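Local coordinates for protein glutathione transferase gst1-6 (Anopheles dirus, PDB 1V2A) that probably conjugates glutathione to electrophilic compounds as a homodimeric Delta-class transferase, and holds glutathione sulfonic acid in its pocket, at residues Tyr65-Val68 / Leu69-Glu73; Glu118-Asp122 / Glu123-Lys127; Pro175-Arg178 / Ala179-Arg183. One frame throughout, in Å; residues are numbered along the deposited sequence.

Interaction 1: residues Tyr65-Val68 / Leu69-Glu73; sequences YAIV and LYLVE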
ATOM      1  N   TYR B  65       2.737   2.566  -7.407  1.00 22.43           N
ATOM      2  CA  TYR B  65       3.815   1.842  -6.751  1.00 23.13           C
ATOM      3  C   TYR B  65       4.241   0.610  -7.534  1.00 20.62           C
ATOM      4  O   TYR B  65       5.426   0.297  -7.607  1.00 20.60           O
ATOM      5  CB  TYR B  65       3.382   1.441  -5.345  1.00 18.92           C
ATOM      6  CG  TYR B  65       2.818   2.595  -4.564  1.00 19.44           C
ATOM      7  CD1 TYR B  65       1.474   2.928  -4.653  1.00 20.14           C
ATOM      8  CD2 TYR B  65       3.636   3.378  -3.756  1.00 20.79           C
ATOM      9  CE1 TYR B  65       0.955   4.020  -3.952  1.00 21.26           C
ATOM     10  CE2 TYR B  65       3.125   4.477  -3.050  1.00 20.29           C
ATOM     11  CZ  TYR B  65       1.786   4.789  -3.159  1.00 18.04           C
ATOM     12  OH  TYR B  65       1.287   5.896  -2.518  1.00 22.00           O
ATOM     13  N   ALA B  66       3.273  -0.087  -8.109  1.00 20.04           N
ATOM     14  CA  ALA B  66       3.576  -1.277  -8.882  1.00 23.37           C
ATOM     15  C   ALA B  66       4.237  -0.836 -10.189  1.00 23.86           C
ATOM     16  O   ALA B  66       5.176  -1.476 -10.654  1.00 24.97           O
ATOM     17  CB  ALA B  66       2.294  -2.080  -9.154  1.00 20.72           C
ATOM     18  N   ILE B  67       3.761   0.266 -10.769  1.00 24.56           N
ATOM     19  CA  ILE B  67       4.352   0.774 -12.006  1.00 22.67           C
ATOM     20  C   ILE B  67       5.795   1.191 -11.737  1.00 22.45           C
ATOM     21  O   ILE B  67       6.708   0.824 -12.481  1.00 18.90           O
ATOM     22  CB  ILE B  67       3.578   1.990 -12.555  1.00 23.72           C
ATOM     23  CG1 ILE B  67       2.183   1.545 -13.006  1.00 24.63           C
ATOM     24  CG2 ILE B  67       4.363   2.630 -13.709  1.00 22.53           C
ATOM     25  CD1 ILE B  67       1.303   2.655 -13.505  1.00 24.50           C
ATOM     26  N   VAL B  68       5.993   1.953 -10.667  1.00 19.05           N
ATOM     27  CA  VAL B  68       7.324   2.404 -10.290  1.00 23.20           C
ATOM     28  C   VAL B  68       8.286   1.231 -10.163  1.00 24.33           C
ATOM     29  O   VAL B  68       9.268   1.151 -10.889  1.00 27.37           O
ATOM     30  CB  VAL B  68       7.300   3.179  -8.945  1.00 22.58           C
ATOM     31  CG1 VAL B  68       8.706   3.385  -8.431  1.00 19.43           C
ATOM     32  CG2 VAL B  68       6.634   4.535  -9.143  1.00 24.65           C
ATOM     33  N   LEU B  69       7.999   0.320  -9.241  1.00 27.88           N
ATOM     34  CA  LEU B  69       8.860  -0.838  -9.018  1.00 30.54           C
ATOM     35  C   LEU B  69       9.092  -1.672 -10.280  1.00 28.99           C
ATOM     36  O   LEU B  69      10.139  -2.294 -10.438  1.00 27.11           O
ATOM     37  CB  LEU B  69       8.279  -1.722  -7.917  1.00 31.62           C
ATOM     38  CG  LEU B  69       8.076  -1.056  -6.556  1.00 32.35           C
ATOM     39  CD1 LEU B  69       7.602  -2.115  -5.568  1.00 34.69           C
ATOM     40  CD2 LEU B  69       9.374  -0.423  -6.075  1.00 32.41           C
ATOM     41  N   TYR B  70       8.113  -1.679 -11.173  1.00 26.77           N
ATOM     42  CA  TYR B  70       8.224  -2.416 -12.420  1.00 28.17           C
ATOM     43  C   TYR B  70       9.261  -1.780 -13.358  1.00 26.54           C
ATOM     44  O   TYR B  70      10.124  -2.471 -13.896  1.00 28.32           O
ATOM     45  CB  TYR B  70       6.861  -2.456 -13.121  1.00 28.00           C
ATOM     46  CG  TYR B  70       6.920  -2.970 -14.542  1.00 30.92           C
ATOM     47  CD1 TYR B  70       6.929  -4.336 -14.813  1.00 30.84           C
ATOM     48  CD2 TYR B  70       6.970  -2.085 -15.619  1.00 32.46           C
ATOM     49  CE1 TYR B  70       6.981  -4.809 -16.127  1.00 33.98           C
ATOM     50  CE2 TYR B  70       7.026  -2.547 -16.935  1.00 33.54           C
ATOM     51  CZ  TYR B  70       7.028  -3.905 -17.181  1.00 33.96           C
ATOM     52  OH  TYR B  70       7.060  -4.358 -18.478  1.00 36.23           O
ATOM     53  N   LEU B  71       9.163  -0.467 -13.547  1.00 24.89           N
ATOM     54  CA  LEU B  71      10.066   0.270 -14.426  1.00 26.83           C
ATOM     55  C   LEU B  71      11.516   0.210 -13.966  1.00 28.64           C
ATOM     56  O   LEU B  71      12.429   0.059 -14.782  1.00 29.22           O
ATOM     57  CB  LEU B  71       9.638   1.739 -14.529  1.00 22.98           C
ATOM     58  CG  LEU B  71       8.340   2.055 -15.283  1.00 26.90           C
ATOM     59  CD1 LEU B  71       8.037   3.535 -15.151  1.00 25.94           C
ATOM     60  CD2 LEU B  71       8.464   1.682 -16.748  1.00 26.29           C
ATOM     61  N   VAL B  72      11.726   0.350 -12.660  1.00 26.70           N
ATOM     62  CA  VAL B  72      13.066   0.308 -12.110  1.00 28.31           C
ATOM     63  C   VAL B  72      13.686  -1.061 -12.392  1.00 31.05           C
ATOM     64  O   VAL B  72      14.776  -1.148 -12.960  1.00 29.89           O
ATOM     65  CB  VAL B  72      13.057   0.549 -10.579  1.00 27.08           C
ATOM     66  CG1 VAL B  72      14.471   0.458 -10.033  1.00 27.19           C
ATOM     67  CG2 VAL B  72      12.460   1.903 -10.268  1.00 24.18           C
ATOM     68  N   GLU B  73      12.982  -2.122 -12.004  1.00 31.22           N
ATOM     69  CA  GLU B  73      13.467  -3.488 -12.203  1.00 34.66           C
ATOM     70  C   GLU B  73      13.715  -3.764 -13.676  1.00 34.79           C
ATOM     71  O   GLU B  73      14.715  -4.371 -14.041  1.00 36.81           O
ATOM     72  CB  GLU B  73      12.458  -4.510 -11.646  1.00 34.61           C
ATOM     73  CG  GLU B  73      12.051  -4.243 -10.187  1.00 36.30           C
ATOM     74  CD  GLU B  73      11.273  -5.383  -9.541  1.00 34.65           C
ATOM     75  OE1 GLU B  73      10.224  -5.805 -10.080  1.00 35.54           O
ATOM     76  OE2 GLU B  73      11.720  -5.854  -8.479  1.00 36.57           O
TER
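I67 and L71, V68 and V72 meet one helical turn apart, in a local i to i+4 contact buried on helix 64-75 of the thioredoxin-like N-terminal domain. The first pair runs alongside, both side chains heading the same way, with CG2 of I67 4.0 Å from CD1 of L71. That methyl stands anti to the I67 backbone N (CG1 at chi1 -67°), which swings it toward the next turn. The valine pair is looser: CG1 of V68 and CG2 of V72 are 4.4 Å apart.

Backbone bonds set both pairs one turn apart: L71 N reaches I67 O at 3.0 Å, and V72 N reaches V68 O at 3.1 Å. L69 N bonds to Y65 O in the same way, and Y70 N to A66 O is more bent, 140° at the hydrogen. The L69 side chain lies close to the Y65 carbonyl, its CG 3.2 Å from Y65 O. CB of Y70 sits 3.1 Å from A66 O, and with CG anti to its own N (chi1 169°) the ring leads away from the first turn to meet H59.

I67, V68, L71 and V72 all pack on helix 13-22, while V68, L69 and V72 also touch V152 of helix 152-162. The Y65 hydroxyl is hydrogen-bonded to D99 of its own chain, while its ring stacks on F97 of the second subunit; E73 forms a salt bridge with R89 of that subunit. The helix thus belongs both to the domain core and to the dimer interface, and Y65 near its start lines the glutathione site, where it touches the bound glutathione sulfonic acid.

Interaction 2: residues Glu118-Asp122 / Glu123-Lys127; sequences EQPSD and EQMEK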
ATOM      1  N   GLU B 118     -16.860  19.957   3.148  1.00 38.13           N
ATOM      2  CA  GLU B 118     -17.050  19.394   4.480  1.00 39.15           C
ATOM      3  C   GLU B 118     -15.761  19.665   5.250  1.00 37.98           C
ATOM      4  O   GLU B 118     -14.769  20.099   4.668  1.00 37.93           O
ATOM      5  CB  GLU B 118     -17.328  17.884   4.413  1.00 39.62           C
ATOM      6  CG  GLU B 118     -18.499  17.504   3.507  1.00 44.84           C
ATOM      7  CD  GLU B 118     -18.961  16.054   3.678  1.00 46.45           C
ATOM      8  OE1 GLU B 118     -18.110  15.162   3.888  1.00 48.69           O
ATOM      9  OE2 GLU B 118     -20.183  15.806   3.587  1.00 46.92           O
ATOM     10  N   GLN B 119     -15.768  19.413   6.552  1.00 37.90           N
ATOM     11  CA  GLN B 119     -14.584  19.665   7.359  1.00 37.80           C
ATOM     12  C   GLN B 119     -14.003  18.459   8.074  1.00 36.62           C
ATOM     13  O   GLN B 119     -14.725  17.614   8.588  1.00 36.26           O
ATOM     14  CB  GLN B 119     -14.877  20.748   8.389  1.00 39.55           C
ATOM     15  CG  GLN B 119     -14.857  22.143   7.829  1.00 42.08           C
ATOM     16  CD  GLN B 119     -15.265  23.165   8.855  1.00 43.72           C
ATOM     17  OE1 GLN B 119     -14.944  23.040  10.038  1.00 45.99           O
ATOM     18  NE2 GLN B 119     -15.964  24.195   8.411  1.00 47.49           N
ATOM     19  N   PRO B 120     -12.669  18.374   8.120  1.00 38.84           N
ATOM     20  CA  PRO B 120     -12.008  17.254   8.790  1.00 38.17           C
ATOM     21  C   PRO B 120     -12.231  17.383  10.292  1.00 39.67           C
ATOM     22  O   PRO B 120     -12.280  18.491  10.826  1.00 40.74           O
ATOM     23  CB  PRO B 120     -10.535  17.443   8.418  1.00 38.55           C
ATOM     24  CG  PRO B 120     -10.587  18.272   7.142  1.00 40.18           C
ATOM     25  CD  PRO B 120     -11.686  19.242   7.450  1.00 36.81           C
ATOM     26  N   SER B 121     -12.388  16.257  10.972  1.00 40.28           N
ATOM     27  CA  SER B 121     -12.575  16.273  12.415  1.00 40.92           C
ATOM     28  C   SER B 121     -11.207  16.547  13.032  1.00 41.40           C
ATOM     29  O   SER B 121     -10.191  16.481  12.340  1.00 42.18           O
ATOM     30  CB  SER B 121     -13.084  14.914  12.884  1.00 39.63           C
ATOM     31  OG  SER B 121     -12.198  13.890  12.472  1.00 39.95           O
ATOM     32  N   ASP B 122     -11.177  16.857  14.324  1.00 41.68           N
ATOM     33  CA  ASP B 122      -9.911  17.113  14.995  1.00 42.49           C
ATOM     34  C   ASP B 122      -9.052  15.865  14.944  1.00 41.72           C
ATOM     35  O   ASP B 122      -7.831  15.952  14.864  1.00 42.03           O
ATOM     36  CB  ASP B 122     -10.132  17.515  16.454  1.00 45.05           C
ATOM     37  CG  ASP B 122     -10.518  18.973  16.606  1.00 45.91           C
ATOM     38  OD1 ASP B 122     -11.653  19.336  16.236  1.00 48.44           O
ATOM     39  OD2 ASP B 122      -9.680  19.758  17.090  1.00 45.77           O
ATOM     40  N   GLU B 123      -9.697  14.703  14.988  1.00 42.79           N
ATOM     41  CA  GLU B 123      -8.979  13.433  14.946  1.00 43.20           C
ATOM     42  C   GLU B 123      -8.212  13.320  13.642  1.00 41.31           C
ATOM     43  O   GLU B 123      -7.027  12.989  13.634  1.00 41.13           O
ATOM     44  CB  GLU B 123      -9.954  12.257  15.047  1.00 46.42           C
ATOM     45  CG  GLU B 123      -9.269  10.894  15.105  1.00 50.91           C
ATOM     46  CD  GLU B 123     -10.251   9.733  15.036  1.00 54.32           C
ATOM     47  OE1 GLU B 123     -10.960   9.613  14.011  1.00 55.83           O
ATOM     48  OE2 GLU B 123     -10.312   8.936  16.002  1.00 55.10           O
ATOM     49  N   GLN B 124      -8.906  13.596  12.544  1.00 38.58           N
ATOM     50  CA  GLN B 124      -8.321  13.523  11.216  1.00 36.47           C
ATOM     51  C   GLN B 124      -7.104  14.427  11.068  1.00 35.83           C
ATOM     52  O   GLN B 124      -6.071  13.999  10.546  1.00 32.76           O
ATOM     53  CB  GLN B 124      -9.379  13.870  10.168  1.00 34.39           C
ATOM     54  CG  GLN B 124     -10.525  12.876  10.162  1.00 33.68           C
ATOM     55  CD  GLN B 124     -11.578  13.180   9.120  1.00 32.79           C
ATOM     56  OE1 GLN B 124     -12.254  14.207   9.182  1.00 27.99           O
ATOM     57  NE2 GLN B 124     -11.725  12.279   8.152  1.00 32.72           N
ATOM     58  N   MET B 125      -7.223  15.669  11.530  1.00 36.42           N
ATOM     59  CA  MET B 125      -6.109  16.609  11.444  1.00 38.17           C
ATOM     60  C   MET B 125      -4.967  16.132  12.342  1.00 38.77           C
ATOM     61  O   MET B 125      -3.797  16.404  12.073  1.00 38.15           O
ATOM     62  CB  MET B 125      -6.545  18.016  11.867  1.00 39.58           C
ATOM     63  CG  MET B 125      -7.546  18.689  10.944  1.00 38.48           C
ATOM     64  SD  MET B 125      -7.047  18.697   9.206  1.00 43.12           S
ATOM     65  CE  MET B 125      -5.532  19.614   9.290  1.00 41.02           C
ATOM     66  N   GLU B 126      -5.312  15.406  13.402  1.00 39.09           N
ATOM     67  CA  GLU B 126      -4.304  14.901  14.319  1.00 40.69           C
ATOM     68  C   GLU B 126      -3.513  13.750  13.705  1.00 38.58           C
ATOM     69  O   GLU B 126      -2.300  13.657  13.894  1.00 36.24           O
ATOM     70  CB  GLU B 126      -4.945  14.442  15.630  1.00 43.48           C
ATOM     71  CG  GLU B 126      -3.926  13.905  16.619  1.00 49.64           C
ATOM     72  CD  GLU B 126      -4.556  13.307  17.859  1.00 53.14           C
ATOM     73  OE1 GLU B 126      -5.128  14.069  18.674  1.00 55.31           O
ATOM     74  OE2 GLU B 126      -4.480  12.066  18.014  1.00 56.05           O
ATOM     75  N   LYS B 127      -4.195  12.865  12.984  1.00 37.59           N
ATOM     76  CA  LYS B 127      -3.506  11.757  12.338  1.00 37.22           C
ATOM     77  C   LYS B 127      -2.668  12.334  11.209  1.00 37.15           C
ATOM     78  O   LYS B 127      -1.568  11.853  10.931  1.00 37.60           O
ATOM     79  CB  LYS B 127      -4.506  10.728  11.798  1.00 39.31           C
ATOM     80  CG  LYS B 127      -5.011   9.773  12.873  1.00 39.72           C
ATOM     81  CD  LYS B 127      -6.109   8.835  12.379  1.00 42.50           C
ATOM     82  CE  LYS B 127      -5.629   7.855  11.299  1.00 42.15           C
ATOM     83  NZ  LYS B 127      -5.594   8.447   9.931  1.00 41.53           N
TER
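The side-chain amide of Q124 folds back against the chain just ahead of its own helix, and its OE1 takes the backbone N-H of S121 at only 2.7 Å. The bond is fairly straight, 161° at the hydrogen, and the donor lies in the plane of the amide on a lone pair of OE1. An extended chain beyond CG, with CG beside the Q124 backbone N (chi1 -63°), carries the oxygen back that far. The same OE1 lies 3.1 Å from CA of P120, and it also receives a weak hydrogen bond from the S121 hydroxyl.

S121 answers in the other direction: its OG accepts from Q124 N, again weakly, at 3.3 Å. These reciprocal bonds make a capping box, with S121 as N-cap of helix 122-141 and Q124 as the third residue after it. The hydroxyl gets there because OG stands between the serine N and carbonyl carbon (chi1 56°), facing the first turn. The regular helical bonds start at once, M125 N to S121 O and E126 N to D122 O.

Beside the box, P120 and M125 cross at a slant, CB of the proline 3.8 Å from the sulfur SD of the methionine, whose chain bends at both chi2 and chi3. P120 also packs on V110 and Q124 on L113, both of helix 86-115, which ties this exposed helix start to the preceding helix of the C-terminal domain.

Interaction 3: residues Pro175-Arg178 / Ala179-Arg183; sequences PHIR and AWLER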
ATOM      1  N   PRO B 175      10.701  21.071   9.766  1.00 38.23           N
ATOM      2  CA  PRO B 175      12.021  21.471   9.275  1.00 38.73           C
ATOM      3  C   PRO B 175      12.712  20.478   8.346  1.00 38.22           C
ATOM      4  O   PRO B 175      13.112  20.829   7.232  1.00 39.45           O
ATOM      5  CB  PRO B 175      12.812  21.678  10.563  1.00 39.29           C
ATOM      6  CG  PRO B 175      11.776  22.171  11.500  1.00 38.54           C
ATOM      7  CD  PRO B 175      10.636  21.230  11.228  1.00 38.45           C
ATOM      8  N   HIS B 176      12.861  19.244   8.812  1.00 37.09           N
ATOM      9  CA  HIS B 176      13.534  18.223   8.023  1.00 35.06           C
ATOM     10  C   HIS B 176      12.789  17.862   6.751  1.00 32.62           C
ATOM     11  O   HIS B 176      13.412  17.514   5.747  1.00 32.33           O
ATOM     12  CB  HIS B 176      13.793  16.987   8.877  1.00 35.58           C
ATOM     13  CG  HIS B 176      14.593  17.276  10.108  1.00 38.79           C
ATOM     14  ND1 HIS B 176      14.024  17.726  11.279  1.00 38.68           N
ATOM     15  CD2 HIS B 176      15.928  17.213  10.339  1.00 39.77           C
ATOM     16  CE1 HIS B 176      14.969  17.928  12.178  1.00 39.38           C
ATOM     17  NE2 HIS B 176      16.134  17.624  11.632  1.00 38.81           N
ATOM     18  N   ILE B 177      11.462  17.941   6.779  1.00 31.55           N
ATOM     19  CA  ILE B 177      10.698  17.652   5.572  1.00 28.55           C
ATOM     20  C   ILE B 177      11.042  18.736   4.544  1.00 30.16           C
ATOM     21  O   ILE B 177      11.342  18.435   3.389  1.00 28.56           O
ATOM     22  CB  ILE B 177       9.175  17.666   5.838  1.00 29.96           C
ATOM     23  CG1 ILE B 177       8.808  16.518   6.779  1.00 28.52           C
ATOM     24  CG2 ILE B 177       8.406  17.539   4.516  1.00 27.13           C
ATOM     25  CD1 ILE B 177       7.328  16.426   7.087  1.00 30.48           C
ATOM     26  N   ARG B 178      11.028  19.996   4.976  1.00 30.09           N
ATOM     27  CA  ARG B 178      11.344  21.089   4.069  1.00 32.95           C
ATOM     28  C   ARG B 178      12.731  20.885   3.479  1.00 33.64           C
ATOM     29  O   ARG B 178      12.917  20.956   2.259  1.00 33.92           O
ATOM     30  CB  ARG B 178      11.275  22.445   4.787  1.00 33.27           C
ATOM     31  CG  ARG B 178       9.867  22.844   5.246  1.00 35.78           C
ATOM     32  CD  ARG B 178       9.763  24.344   5.544  1.00 37.15           C
ATOM     33  NE  ARG B 178      10.608  24.763   6.662  1.00 38.06           N
ATOM     34  CZ  ARG B 178      10.318  24.541   7.938  1.00 40.23           C
ATOM     35  NH1 ARG B 178       9.199  23.911   8.259  1.00 41.65           N
ATOM     36  NH2 ARG B 178      11.156  24.923   8.893  1.00 39.98           N
ATOM     37  N   ALA B 179      13.706  20.616   4.340  1.00 34.00           N
ATOM     38  CA  ALA B 179      15.064  20.396   3.862  1.00 34.73           C
ATOM     39  C   ALA B 179      15.057  19.254   2.847  1.00 34.99           C
ATOM     40  O   ALA B 179      15.513  19.410   1.716  1.00 34.80           O
ATOM     41  CB  ALA B 179      15.982  20.057   5.030  1.00 34.51           C
ATOM     42  N   TRP B 180      14.524  18.113   3.277  1.00 35.04           N
ATOM     43  CA  TRP B 180      14.415  16.909   2.461  1.00 33.38           C
ATOM     44  C   TRP B 180      13.788  17.199   1.100  1.00 34.11           C
ATOM     45  O   TRP B 180      14.195  16.617   0.094  1.00 33.48           O
ATOM     46  CB  TRP B 180      13.580  15.860   3.210  1.00 32.22           C
ATOM     47  CG  TRP B 180      13.138  14.702   2.370  1.00 28.99           C
ATOM     48  CD1 TRP B 180      13.914  13.688   1.896  1.00 28.97           C
ATOM     49  CD2 TRP B 180      11.811  14.449   1.894  1.00 29.38           C
ATOM     50  NE1 TRP B 180      13.155  12.817   1.155  1.00 28.83           N
ATOM     51  CE2 TRP B 180      11.859  13.260   1.137  1.00 29.29           C
ATOM     52  CE3 TRP B 180      10.585  15.113   2.036  1.00 29.19           C
ATOM     53  CZ2 TRP B 180      10.725  12.716   0.521  1.00 29.55           C
ATOM     54  CZ3 TRP B 180       9.457  14.572   1.423  1.00 27.94           C
ATOM     55  CH2 TRP B 180       9.538  13.384   0.675  1.00 29.06           C
ATOM     56  N   LEU B 181      12.796  18.087   1.069  1.00 35.09           N
ATOM     57  CA  LEU B 181      12.136  18.443  -0.189  1.00 35.52           C
ATOM     58  C   LEU B 181      13.130  19.009  -1.205  1.00 36.24           C
ATOM     59  O   LEU B 181      13.184  18.570  -2.356  1.00 35.29           O
ATOM     60  CB  LEU B 181      11.036  19.485   0.038  1.00 35.41           C
ATOM     61  CG  LEU B 181       9.589  19.103   0.387  1.00 37.80           C
ATOM     62  CD1 LEU B 181       9.318  17.661   0.007  1.00 36.99           C
ATOM     63  CD2 LEU B 181       9.324  19.338   1.856  1.00 38.19           C
ATOM     64  N   GLU B 182      13.910  19.994  -0.772  1.00 37.47           N
ATOM     65  CA  GLU B 182      14.892  20.631  -1.643  1.00 38.25           C
ATOM     66  C   GLU B 182      15.894  19.602  -2.173  1.00 37.57           C
ATOM     67  O   GLU B 182      16.236  19.607  -3.358  1.00 33.04           O
ATOM     68  CB  GLU B 182      15.626  21.731  -0.874  1.00 41.28           C
ATOM     69  CG  GLU B 182      14.751  22.484   0.127  1.00 47.20           C
ATOM     70  CD  GLU B 182      13.700  23.375  -0.521  1.00 51.46           C
ATOM     71  OE1 GLU B 182      13.010  22.922  -1.468  1.00 53.31           O
ATOM     72  OE2 GLU B 182      13.555  24.535  -0.068  1.00 53.22           O
ATOM     73  N   ARG B 183      16.355  18.720  -1.285  1.00 36.12           N
ATOM     74  CA  ARG B 183      17.314  17.680  -1.644  1.00 34.50           C
ATOM     75  C   ARG B 183      16.814  16.809  -2.791  1.00 34.92           C
ATOM     76  O   ARG B 183      17.504  16.622  -3.794  1.00 35.63           O
ATOM     77  CB  ARG B 183      17.609  16.775  -0.436  1.00 34.85           C
ATOM     78  CG  ARG B 183      18.890  17.096   0.316  1.00 34.59           C
ATOM     79  CD  ARG B 183      19.353  15.923   1.182  1.00 34.97           C
ATOM     80  NE  ARG B 183      18.456  15.676   2.304  1.00 36.98           N
ATOM     81  CZ  ARG B 183      18.336  16.481   3.352  1.00 36.67           C
ATOM     82  NH1 ARG B 183      19.062  17.585   3.427  1.00 36.68           N
ATOM     83  NH2 ARG B 183      17.481  16.188   4.320  1.00 40.14           N
TER
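I177 faces two side chains of the next turn of helix 175-185, and each meets it differently. L181 lies close alongside, both chains heading the same way, with its CD2 nearest CG2 of I177; the exact place of that CD2 is doubtful, because it also runs too near the I177 carbonyl oxygen in the model. W180 instead slants across the isoleucine, with CE3 of its six-membered ring 4.1 Å from that same CG2. One methyl branch therefore serves both neighbours, since CG2 stands anti to the I177 backbone N (CG1 at chi1 -66°). CG of W180 is likewise anti to its N (chi1 167°), which brings the benzene part of the indole beside I177 and places I177 O near the ring edge.

The guanidinium of R178 folds back over the helix. Its chain bends at chi3 and lays one face of the group against CA of P175, 3.4 Å off the plane and displaced toward the rim; its NH1 donates to E172 O. Along the backbone, A179 N meets P175 O at 3.0 Å and W180 N meets H176 O at 2.8 Å, whereas E182 N to R178 O is weak.

E136 of helix 122-141 grips the beginning of the helix through both carboxylate oxygens, one on I177 N and the other on H176 ND1. W180 wedges between V139 of that helix and L157 and V161 of helix 152-162, its NE1 bonded to D154, while L181 rests on L158 of the latter.

Overall arrangement
All three are local contacts, each within one helix or at its start, and they follow one another along the chain without overlap. Interaction 1 lies in the N-terminal domain, on helix 64-75; interactions 2 and 3 share the helical C-terminal domain, at the start of helix 122-141 and on helix 175-185. Interaction 1 is about 33 Å from interaction 2, centre to centre, on opposite sides of the chain's centre; the centre of interaction 3 lies about 25 Å from each of the others, and none touch. Helix 152-162 lies against both 65-73 and 175-183, so its packing spans the two domains, while helix 122-141 runs from interaction 2 to the side chains packed on interaction 3. Only interaction 1 reaches the ligand and the second subunit.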